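Local coordinates for dihydrofolate reductase (Enterococcus faecalis, PDB 4M7U), which probably reduces 7,8-dihydrofolate to 5,6,7,8-tetrahydrofolate with NADPH as hydride donor, a step needed for glycine, purine and DNA-precursor synthesis, at residues 33-36 with 37-40; 53-57 with 58-62; 109-112 with 113-117. One frame throughout, in Å; residues are numbered along the deposited sequence.

Contact 1 of 3, residues 33-36 with 37-40; sequences PNDL and KFFK
Two phenylalanine rings, F38 and F39, project from adjacent positions of this helical turn, and each meets the preceding turn in its own way. The carbonyl oxygen of L36 lies at the edge of the F39 ring, near its plane. The F38 ring has D35 OD1 at an oblique position, with F38 CD2 4.5 Å from that oxygen. Both rings leave the helix with CG opposite the backbone N (chi1 175° in F38 and 176° in F39), which carries them off the turn toward I13 of strand 9-17; F38 also meets the ring of Y164. The carboxylate of D35 is buried between these elements, and its OD1 is hydrogen-bonded to T124 OG1. On the outer side, N34 and K37 run side by side in the same direction, and N34 OD1 lies 3.6 Å from K37 NZ, a loose polar approach at most. The lysine gets there because its chain bends at chi3 and chi4 and so turns back toward the helix start. K40 is extended and leads outward, its CG passing 3.4 Å from L36 O. Beneath the side chains run four i to i+4 backbone bonds, from K37 N to P33 O through K40 N to L36 O; the shortest joins F39 N to D35 O at 2.8 Å. This amphipathic helix packs its D35, F38 and F39 side against strands 9-17 and 162-169 and presents its lysines to solvent. In other dihydrofolate reductases an acidic residue so bonded to a threonine faces the substrate's pterin, as D35 probably does here.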
loop_
_atom_site.group_PDB
_atom_site.type_symbol
_atom_site.label_atom_id
_atom_site.label_comp_id
_atom_site.label_asym_id
_atom_site.label_seq_id
_atom_site.Cartn_x
_atom_site.Cartn_y
_atom_site.Cartn_z
ATOM N N PRO A 33 3.851 -15.604 3.622
ATOM C CA PRO A 33 4.656 -15.573 2.386
ATOM C C PRO A 33 3.861 -15.403 1.096
ATOM O O PRO A 33 4.327 -14.662 0.214
ATOM C CB PRO A 33 5.343 -16.950 2.374
ATOM C CG PRO A 33 5.444 -17.336 3.821
ATOM C CD PRO A 33 4.250 -16.716 4.511
ATOM N N ASN A 34 2.723 -16.085 0.946
ATOM C CA ASN A 34 1.959 -15.942 -0.299
ATOM C C ASN A 34 1.532 -14.492 -0.547
ATOM O O ASN A 34 1.537 -14.009 -1.683
ATOM C CB ASN A 34 0.741 -16.875 -0.349
ATOM C CG ASN A 34 1.123 -18.351 -0.307
ATOM O OD1 ASN A 34 2.280 -18.714 -0.542
ATOM N ND2 ASN A 34 0.144 -19.212 -0.001
ATOM N N ASP A 35 1.181 -13.792 0.522
ATOM C CA ASP A 35 0.755 -12.406 0.369
ATOM C C ASP A 35 1.915 -11.504 -0.092
ATOM O O ASP A 35 1.747 -10.678 -0.983
ATOM C CB ASP A 35 0.100 -11.883 1.647
ATOM C CG ASP A 35 -0.361 -10.447 1.511
ATOM O OD1 ASP A 35 -1.255 -10.172 0.668
ATOM O OD2 ASP A 35 0.172 -9.593 2.252
ATOM N N LEU A 36 3.090 -11.684 0.498
ATOM C CA LEU A 36 4.288 -10.985 0.027
ATOM C C LEU A 36 4.548 -11.253 -1.464
ATOM O O LEU A 36 4.951 -10.358 -2.210
ATOM C CB LEU A 36 5.504 -11.396 0.865
ATOM C CG LEU A 36 5.307 -11.163 2.369
ATOM C CD1 LEU A 36 6.477 -11.705 3.201
ATOM C CD2 LEU A 36 5.045 -9.683 2.686
ATOM N N LYS A 37 4.297 -12.478 -1.902
ATOM C CA LYS A 37 4.487 -12.807 -3.310
ATOM C C LYS A 37 3.421 -12.123 -4.181
ATOM O O LYS A 37 3.738 -11.573 -5.237
ATOM C CB LYS A 37 4.545 -14.330 -3.522
ATOM C CG LYS A 37 4.711 -14.731 -4.973
ATOM C CD LYS A 37 5.143 -16.187 -5.152
ATOM C CE LYS A 37 4.151 -17.179 -4.548
ATOM N NZ LYS A 37 4.555 -17.637 -3.174
ATOM N N PHE A 38 2.171 -12.118 -3.722
ATOM C CA PHE A 38 1.123 -11.374 -4.427
ATOM C C PHE A 38 1.485 -9.878 -4.513
ATOM O O PHE A 38 1.315 -9.229 -5.545
ATOM C CB PHE A 38 -0.219 -11.545 -3.712
ATOM C CG PHE A 38 -1.335 -10.716 -4.298
ATOM C CD1 PHE A 38 -2.035 -11.155 -5.416
ATOM C CD2 PHE A 38 -1.697 -9.509 -3.724
ATOM C CE1 PHE A 38 -3.061 -10.395 -5.956
ATOM C CE2 PHE A 38 -2.735 -8.743 -4.261
ATOM C CZ PHE A 38 -3.416 -9.186 -5.371
ATOM N N PHE A 39 1.996 -9.351 -3.408
ATOM C CA PHE A 39 2.359 -7.946 -3.298
ATOM C C PHE A 39 3.469 -7.612 -4.293
ATOM O O PHE A 39 3.441 -6.569 -4.968
ATOM C CB PHE A 39 2.815 -7.665 -1.865
ATOM C CG PHE A 39 3.309 -6.260 -1.638
ATOM C CD1 PHE A 39 2.428 -5.251 -1.279
ATOM C CD2 PHE A 39 4.654 -5.955 -1.763
ATOM C CE1 PHE A 39 2.876 -3.966 -1.056
ATOM C CE2 PHE A 39 5.110 -4.662 -1.551
ATOM C CZ PHE A 39 4.220 -3.670 -1.194
ATOM N N LYS A 40 4.457 -8.489 -4.389
ATOM C CA LYS A 40 5.542 -8.229 -5.325
ATOM C C LYS A 40 5.049 -8.243 -6.769
ATOM O O LYS A 40 5.514 -7.453 -7.590
ATOM C CB LYS A 40 6.716 -9.189 -5.107
ATOM C CG LYS A 40 7.499 -8.876 -3.833
ATOM C CD LYS A 40 8.750 -9.735 -3.715
ATOM C CE LYS A 40 9.244 -9.820 -2.274
ATOM N NZ LYS A 40 10.389 -10.772 -2.159
#

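Contact 2 of 3, residues 53-57 with 58-62; sequences ATFEG and MGCRP. With NAP (NADP nicotinamide-adenine-dinucleotide phosphate), chain B.
A Schellman motif closes helix 52-57, the short helix whose first turn holds the adenosine-side phosphate of NADP, and F55 and C60 meet across it. C60 N donates to F55 O over 3.2 Å, and G59 N donates to E56 O over 2.9 Å. G59, with its positive phi of 68°, is the C-prime residue that turns the chain off the helix. F55 O also accepts M58 N, and the two donors reach this oxygen from opposite faces of its carbonyl plane, M58 N from well above it. The reversal lays C60 over the F55 ring: C60 CA stands 3.7 Å from the ring centroid, 22° off the normal, a CH-pi contact displaced toward the rim. C60 SG is set obliquely to the same ring, a sulfur-aromatic contact, and also touches E56 CG at 3.8 Å. With its CG opposite the backbone N (chi1 179°), F55 swings its ring beneath the turn, where it is buried and also meets Y77, A79 and V82. This capped helix belongs to the cofactor site of the dihydrofolate reductase fold. At its N-terminal end T54 holds the phosphate oxygen O2A of NADP twice, through its backbone N at 3.1 Å and its hydroxyl OG1 at 2.5 Å, while A53 N makes a weak bond to NADP O5B. The start of the helix, with its N-H groups pointing at the phosphate, would probably help to balance the negative charge. E56 turns its carboxylate back along the helix, where OE1 forms a salt bridge with R52 and OE2 is hydrogen-bonded to Y77 OH. M58 CG packs against T54 O at 3.4 Å.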
loop_
_atom_site.group_PDB
_atom_site.type_symbol
_atom_site.label_atom_id
_atom_site.label_comp_id
_atom_site.label_asym_id
_atom_site.label_seq_id
_atom_site.Cartn_x
_atom_site.Cartn_y
_atom_site.Cartn_z
ATOM N N ALA A 53 7.508 6.371 8.175
ATOM C CA ALA A 53 7.563 5.427 9.297
ATOM C C ALA A 53 7.563 3.982 8.819
ATOM O O ALA A 53 8.297 3.134 9.354
ATOM C CB ALA A 53 6.419 5.669 10.263
ATOM N N THR A 54 6.732 3.704 7.817
ATOM C CA THR A 54 6.683 2.384 7.191
ATOM C C THR A 54 8.001 2.060 6.495
ATOM O O THR A 54 8.517 0.946 6.607
ATOM C CB THR A 54 5.532 2.314 6.154
ATOM O OG1 THR A 54 4.282 2.457 6.832
ATOM C CG2 THR A 54 5.536 1.002 5.405
ATOM N N PHE A 55 8.542 3.035 5.767
ATOM C CA PHE A 55 9.812 2.846 5.081
ATOM C C PHE A 55 10.899 2.449 6.078
ATOM O O PHE A 55 11.650 1.495 5.859
ATOM C CB PHE A 55 10.233 4.118 4.360
ATOM C CG PHE A 55 11.558 3.998 3.656
ATOM C CD1 PHE A 55 11.729 3.079 2.631
ATOM C CD2 PHE A 55 12.634 4.800 4.020
ATOM C CE1 PHE A 55 12.953 2.965 1.976
ATOM C CE2 PHE A 55 13.846 4.685 3.371
ATOM C CZ PHE A 55 14.008 3.770 2.350
ATOM N N GLU A 56 10.973 3.180 7.179
ATOM C CA GLU A 56 11.980 2.894 8.185
ATOM C C GLU A 56 11.694 1.558 8.899
ATOM O O GLU A 56 12.617 0.858 9.296
ATOM C CB GLU A 56 12.112 4.082 9.149
ATOM C CG GLU A 56 12.520 5.354 8.407
ATOM C CD GLU A 56 12.708 6.561 9.309
ATOM O OE1 GLU A 56 12.128 6.589 10.418
ATOM O OE2 GLU A 56 13.444 7.496 8.896
ATOM N N GLY A 57 10.420 1.191 9.027
ATOM C CA GLY A 57 10.070 -0.109 9.575
ATOM C C GLY A 57 10.588 -1.267 8.734
ATOM O O GLY A 57 10.733 -2.377 9.235
ATOM N N MET A 58 10.856 -0.999 7.457
ATOM C CA MET A 58 11.393 -1.980 6.516
ATOM C C MET A 58 12.923 -1.913 6.472
ATOM O O MET A 58 13.546 -2.421 5.538
ATOM C CB MET A 58 10.870 -1.702 5.094
ATOM C CG MET A 58 9.365 -1.844 4.884
ATOM S SD MET A 58 8.875 -1.559 3.152
ATOM C CE MET A 58 8.929 -3.223 2.467
ATOM N N GLY A 59 13.527 -1.258 7.456
ATOM C CA GLY A 59 14.973 -1.121 7.485
ATOM C C GLY A 59 15.523 -0.243 6.375
ATOM O O GLY A 59 16.674 -0.416 5.952
ATOM N N CYS A 60 14.702 0.697 5.904
ATOM C CA CYS A 60 15.125 1.665 4.887
ATOM C C CYS A 60 15.715 1.006 3.645
ATOM O O CYS A 60 16.742 1.453 3.134
ATOM C CB CYS A 60 16.155 2.641 5.463
ATOM S SG CYS A 60 15.539 3.713 6.769
ATOM N N ARG A 61 15.061 -0.043 3.156
ATOM C CA ARG A 61 15.563 -0.805 2.015
ATOM C C ARG A 61 14.572 -0.786 0.860
ATOM O O ARG A 61 13.400 -1.096 1.040
ATOM C CB ARG A 61 15.826 -2.254 2.438
ATOM C CG ARG A 61 16.298 -3.166 1.312
ATOM C CD ARG A 61 17.648 -2.720 0.765
ATOM N NE ARG A 61 18.724 -2.801 1.757
ATOM C CZ ARG A 61 19.675 -3.736 1.764
ATOM N NH1 ARG A 61 19.695 -4.679 0.827
ATOM N NH2 ARG A 61 20.615 -3.724 2.705
ATOM N N PRO A 62 15.030 -0.412 -0.338
ATOM C CA PRO A 62 14.065 -0.463 -1.444
ATOM C C PRO A 62 13.982 -1.852 -2.078
ATOM O O PRO A 62 14.982 -2.573 -2.103
ATOM C CB PRO A 62 14.624 0.548 -2.448
ATOM C CG PRO A 62 16.109 0.577 -2.159
ATOM C CD PRO A 62 16.243 0.355 -0.676
HETATM P PA NAP B . 3.233 6.092 7.854
HETATM O O1A NAP B . 1.895 6.472 7.149
HETATM O O2A NAP B . 3.929 4.931 7.169
HETATM O O5B NAP B . 4.217 7.308 7.788
HETATM C C5B NAP B . 3.852 8.537 8.344
HETATM C C4B NAP B . 4.802 9.618 7.933
HETATM O O4B NAP B . 4.937 9.823 6.455
HETATM C C3B NAP B . 4.766 10.986 8.569
HETATM O O3B NAP B . 5.062 11.161 9.904
HETATM C C2B NAP B . 5.492 11.807 7.571
HETATM O O2B NAP B . 6.871 11.865 7.608
HETATM C C1B NAP B . 4.778 11.295 6.339
HETATM N N9A NAP B . 3.763 11.828 5.484
HETATM C C8A NAP B . 2.533 11.324 5.371
HETATM N N7A NAP B . 1.779 12.229 4.570
HETATM C C5A NAP B . 2.603 13.306 4.239
HETATM C C6A NAP B . 2.366 14.460 3.482
HETATM N N6A NAP B . 1.071 14.675 2.891
HETATM N N1A NAP B . 3.358 15.333 3.327
HETATM C C2A NAP B . 4.594 15.120 3.884
HETATM N N3A NAP B . 4.831 13.974 4.639
HETATM C C4A NAP B . 3.825 13.099 4.793
HETATM O O3 NAP B . 3.021 5.781 9.390
HETATM P PN NAP B . 1.676 5.267 10.054
HETATM O O1N NAP B . 0.612 6.410 10.038
HETATM O O2N NAP B . 1.113 4.045 9.361
HETATM O O5D NAP B . 2.091 4.846 11.523
HETATM C C5D NAP B . 3.420 4.423 11.711
HETATM C C4D NAP B . 4.053 4.648 13.073
HETATM O O4D NAP B . 3.287 5.355 14.127
HETATM C C3D NAP B . 4.827 3.527 13.767
HETATM O O3D NAP B . 6.142 3.630 13.915
HETATM C C2D NAP B . 4.037 3.226 15.009
HETATM O O2D NAP B . 4.613 2.586 16.087
HETATM C C1D NAP B . 3.187 4.450 15.280
HETATM N N1N NAP B . 2.024 4.508 16.130
HETATM C C2N NAP B . 1.972 4.246 17.559
HETATM C C3N NAP B . 0.672 4.471 18.341
HETATM C C7N NAP B . 0.816 4.856 19.769
HETATM O O7N NAP B . 1.719 5.624 20.075
HETATM N N7N NAP B . 0.215 4.046 20.778
HETATM C C4N NAP B . -0.678 4.626 17.596
HETATM C C5N NAP B . -0.551 4.593 16.048
HETATM C C6N NAP B . 0.810 4.381 15.360
HETATM P P2B NAP B . 7.532 12.952 8.531
HETATM O O1X NAP B . 7.093 12.706 10.012
HETATM O O2X NAP B . 9.079 12.778 8.434
HETATM O O3X NAP B . 7.081 14.320 8.075
#

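Contact 3 of 3, residues 109-112 with 113-117; sequences VVFK and ELIPA. With NAP (NADP nicotinamide-adenine-dinucleotide phosphate), chain B.
F111 O is approached by two backbone N-H groups of the next turn, I115 N at 2.8 Å and L114 N more weakly, where helix 108-114 gives way to a 3-10 turn. This helix is part of the cofactor site of the dihydrofolate reductase fold, and its first turn faces the pyrophosphate of NADP. V109 N donates to the phosphate oxygen O1N at 3.0 Å, and V110 N makes a weak bond to O1A. One turn on, E113 N bonds to V109 O, and the E113 side chain crosses V109 obliquely. With E113 CG beside the backbone N (chi1 -61°) and the chain extended beyond it, the carboxylate comes to the adenine, where OE2 accepts from NADP N6A at 2.9 Å. V109 CG1 sits 3.6 Å from adenine C8A. On the inner side V110 and L114 lie alongside each other, both touching I104 of strand 101-104, and the F111 ring meets W14 and F136. Where the helix ends, K112 O has no N-H on P116 to accept; instead the proline ring abuts it, with P116 CD 3.4 Å from K112 O.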
loop_
_atom_site.group_PDB
_atom_site.type_symbol
_atom_site.label_atom_id
_atom_site.label_comp_id
_atom_site.label_asym_id
_atom_site.label_seq_id
_atom_site.Cartn_x
_atom_site.Cartn_y
_atom_site.Cartn_z
ATOM N N VAL A 109 -1.342 6.936 7.861
ATOM C CA VAL A 109 -1.484 8.332 7.407
ATOM C C VAL A 109 -1.540 8.435 5.881
ATOM O O VAL A 109 -2.390 9.145 5.317
ATOM C CB VAL A 109 -0.326 9.225 7.898
ATOM C CG1 VAL A 109 -0.446 10.617 7.295
ATOM C CG2 VAL A 109 -0.337 9.315 9.416
ATOM N N VAL A 110 -0.636 7.720 5.217
ATOM C CA VAL A 110 -0.600 7.713 3.765
ATOM C C VAL A 110 -1.894 7.177 3.166
ATOM O O VAL A 110 -2.439 7.770 2.233
ATOM C CB VAL A 110 0.622 6.935 3.253
ATOM C CG1 VAL A 110 0.671 6.943 1.734
ATOM C CG2 VAL A 110 1.876 7.587 3.776
ATOM N N PHE A 111 -2.399 6.067 3.707
ATOM C CA PHE A 111 -3.672 5.488 3.218
ATOM C C PHE A 111 -4.853 6.466 3.330
ATOM O O PHE A 111 -5.598 6.685 2.369
ATOM C CB PHE A 111 -4.007 4.211 3.994
ATOM C CG PHE A 111 -3.223 3.001 3.561
ATOM C CD1 PHE A 111 -2.995 2.737 2.217
ATOM C CD2 PHE A 111 -2.742 2.107 4.505
ATOM C CE1 PHE A 111 -2.277 1.595 1.825
ATOM C CE2 PHE A 111 -2.032 0.972 4.127
ATOM C CZ PHE A 111 -1.795 0.722 2.780
ATOM N N LYS A 112 -5.017 7.056 4.510
ATOM C CA LYS A 112 -6.100 8.010 4.759
ATOM C C LYS A 112 -6.057 9.222 3.811
ATOM O O LYS A 112 -7.097 9.716 3.390
ATOM C CB LYS A 112 -6.042 8.481 6.210
ATOM C CG LYS A 112 -7.299 9.166 6.724
ATOM C CD LYS A 112 -7.028 9.800 8.087
ATOM C CE LYS A 112 -8.120 9.459 9.087
ATOM N NZ LYS A 112 -9.441 9.957 8.633
ATOM N N GLU A 113 -4.856 9.694 3.472
ATOM C CA GLU A 113 -4.713 10.856 2.589
ATOM C C GLU A 113 -4.893 10.533 1.137
ATOM O O GLU A 113 -5.348 11.374 0.367
ATOM C CB GLU A 113 -3.296 11.411 2.661
ATOM C CG GLU A 113 -2.865 11.894 3.974
ATOM C CD GLU A 113 -1.404 12.230 3.933
ATOM O OE1 GLU A 113 -0.614 11.381 3.436
ATOM O OE2 GLU A 113 -1.063 13.353 4.360
ATOM N N LEU A 114 -4.468 9.339 0.743
ATOM C CA LEU A 114 -4.317 9.047 -0.681
ATOM C C LEU A 114 -5.379 8.101 -1.219
ATOM O O LEU A 114 -5.614 8.052 -2.429
ATOM C CB LEU A 114 -2.896 8.538 -0.976
ATOM C CG LEU A 114 -1.906 9.712 -1.107
ATOM C CD1 LEU A 114 -0.462 9.253 -1.017
ATOM C CD2 LEU A 114 -2.144 10.412 -2.437
ATOM N N ILE A 115 -6.029 7.356 -0.331
ATOM C CA ILE A 115 -7.154 6.531 -0.778
ATOM C C ILE A 115 -8.248 7.328 -1.518
ATOM O O ILE A 115 -8.762 6.841 -2.521
ATOM C CB ILE A 115 -7.696 5.593 0.327
ATOM C CG1 ILE A 115 -6.749 4.395 0.451
ATOM C CG2 ILE A 115 -9.117 5.126 0.011
ATOM C CD1 ILE A 115 -7.177 3.336 1.414
ATOM N N PRO A 116 -8.564 8.573 -1.074
ATOM C CA PRO A 116 -9.512 9.356 -1.887
ATOM C C PRO A 116 -9.083 9.558 -3.352
ATOM O O PRO A 116 -9.952 9.818 -4.182
ATOM C CB PRO A 116 -9.558 10.705 -1.162
ATOM C CG PRO A 116 -9.334 10.337 0.276
ATOM C CD PRO A 116 -8.271 9.254 0.205
ATOM N N ALA A 117 -7.789 9.437 -3.662
ATOM C CA ALA A 117 -7.314 9.556 -5.047
ATOM C C ALA A 117 -7.113 8.199 -5.744
ATOM O O ALA A 117 -6.704 8.145 -6.907
ATOM C CB ALA A 117 -6.037 10.381 -5.118
HETATM P PA NAP B . 3.233 6.092 7.854
HETATM O O1A NAP B . 1.895 6.472 7.149
HETATM O O2A NAP B . 3.929 4.931 7.169
HETATM O O5B NAP B . 4.217 7.308 7.788
HETATM C C5B NAP B . 3.852 8.537 8.344
HETATM C C4B NAP B . 4.802 9.618 7.933
HETATM O O4B NAP B . 4.937 9.823 6.455
HETATM C C3B NAP B . 4.766 10.986 8.569
HETATM O O3B NAP B . 5.062 11.161 9.904
HETATM C C2B NAP B . 5.492 11.807 7.571
HETATM O O2B NAP B . 6.871 11.865 7.608
HETATM C C1B NAP B . 4.778 11.295 6.339
HETATM N N9A NAP B . 3.763 11.828 5.484
HETATM C C8A NAP B . 2.533 11.324 5.371
HETATM N N7A NAP B . 1.779 12.229 4.570
HETATM C C5A NAP B . 2.603 13.306 4.239
HETATM C C6A NAP B . 2.366 14.460 3.482
HETATM N N6A NAP B . 1.071 14.675 2.891
HETATM N N1A NAP B . 3.358 15.333 3.327
HETATM C C2A NAP B . 4.594 15.120 3.884
HETATM N N3A NAP B . 4.831 13.974 4.639
HETATM C C4A NAP B . 3.825 13.099 4.793
HETATM O O3 NAP B . 3.021 5.781 9.390
HETATM P PN NAP B . 1.676 5.267 10.054
HETATM O O1N NAP B . 0.612 6.410 10.038
HETATM O O2N NAP B . 1.113 4.045 9.361
HETATM O O5D NAP B . 2.091 4.846 11.523
HETATM C C5D NAP B . 3.420 4.423 11.711
HETATM C C4D NAP B . 4.053 4.648 13.073
HETATM O O4D NAP B . 3.287 5.355 14.127
HETATM C C3D NAP B . 4.827 3.527 13.767
HETATM O O3D NAP B . 6.142 3.630 13.915
HETATM C C2D NAP B . 4.037 3.226 15.009
HETATM O O2D NAP B . 4.613 2.586 16.087
HETATM C C1D NAP B . 3.187 4.450 15.280
HETATM N N1N NAP B . 2.024 4.508 16.130
HETATM C C2N NAP B . 1.972 4.246 17.559
HETATM C C3N NAP B . 0.672 4.471 18.341
HETATM C C7N NAP B . 0.816 4.856 19.769
HETATM O O7N NAP B . 1.719 5.624 20.075
HETATM N N7N NAP B . 0.215 4.046 20.778
HETATM C C4N NAP B . -0.678 4.626 17.596
HETATM C C5N NAP B . -0.551 4.593 16.048
HETATM C C6N NAP B . 0.810 4.381 15.360
HETATM P P2B NAP B . 7.532 12.952 8.531
HETATM O O1X NAP B . 7.093 12.706 10.012
HETATM O O2X NAP B . 9.079 12.778 8.434
HETATM O O3X NAP B . 7.081 14.320 8.075
#

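In the fold
All three contacts are local, and they lie on separate helices of one fold: helix 33-43, helix 52-57 with the loop that follows, and helix 108-114. Contacts 1 and 2 are at the surface, whereas contact 3 is partly buried, with aliphatic and aromatic packing onto the central sheet. Contacts 2 and 3 share NADP, each giving backbone N-H groups from a helix start to its phosphates, although their centres are about 19 Å apart. Contact 1 does not touch the cofactor; its chemistry is that of helix backbone bonds, with one buried carboxylate on the sheet side and lysines toward solvent. Contacts 1 and 3 lie on opposite sides of the chain's centre.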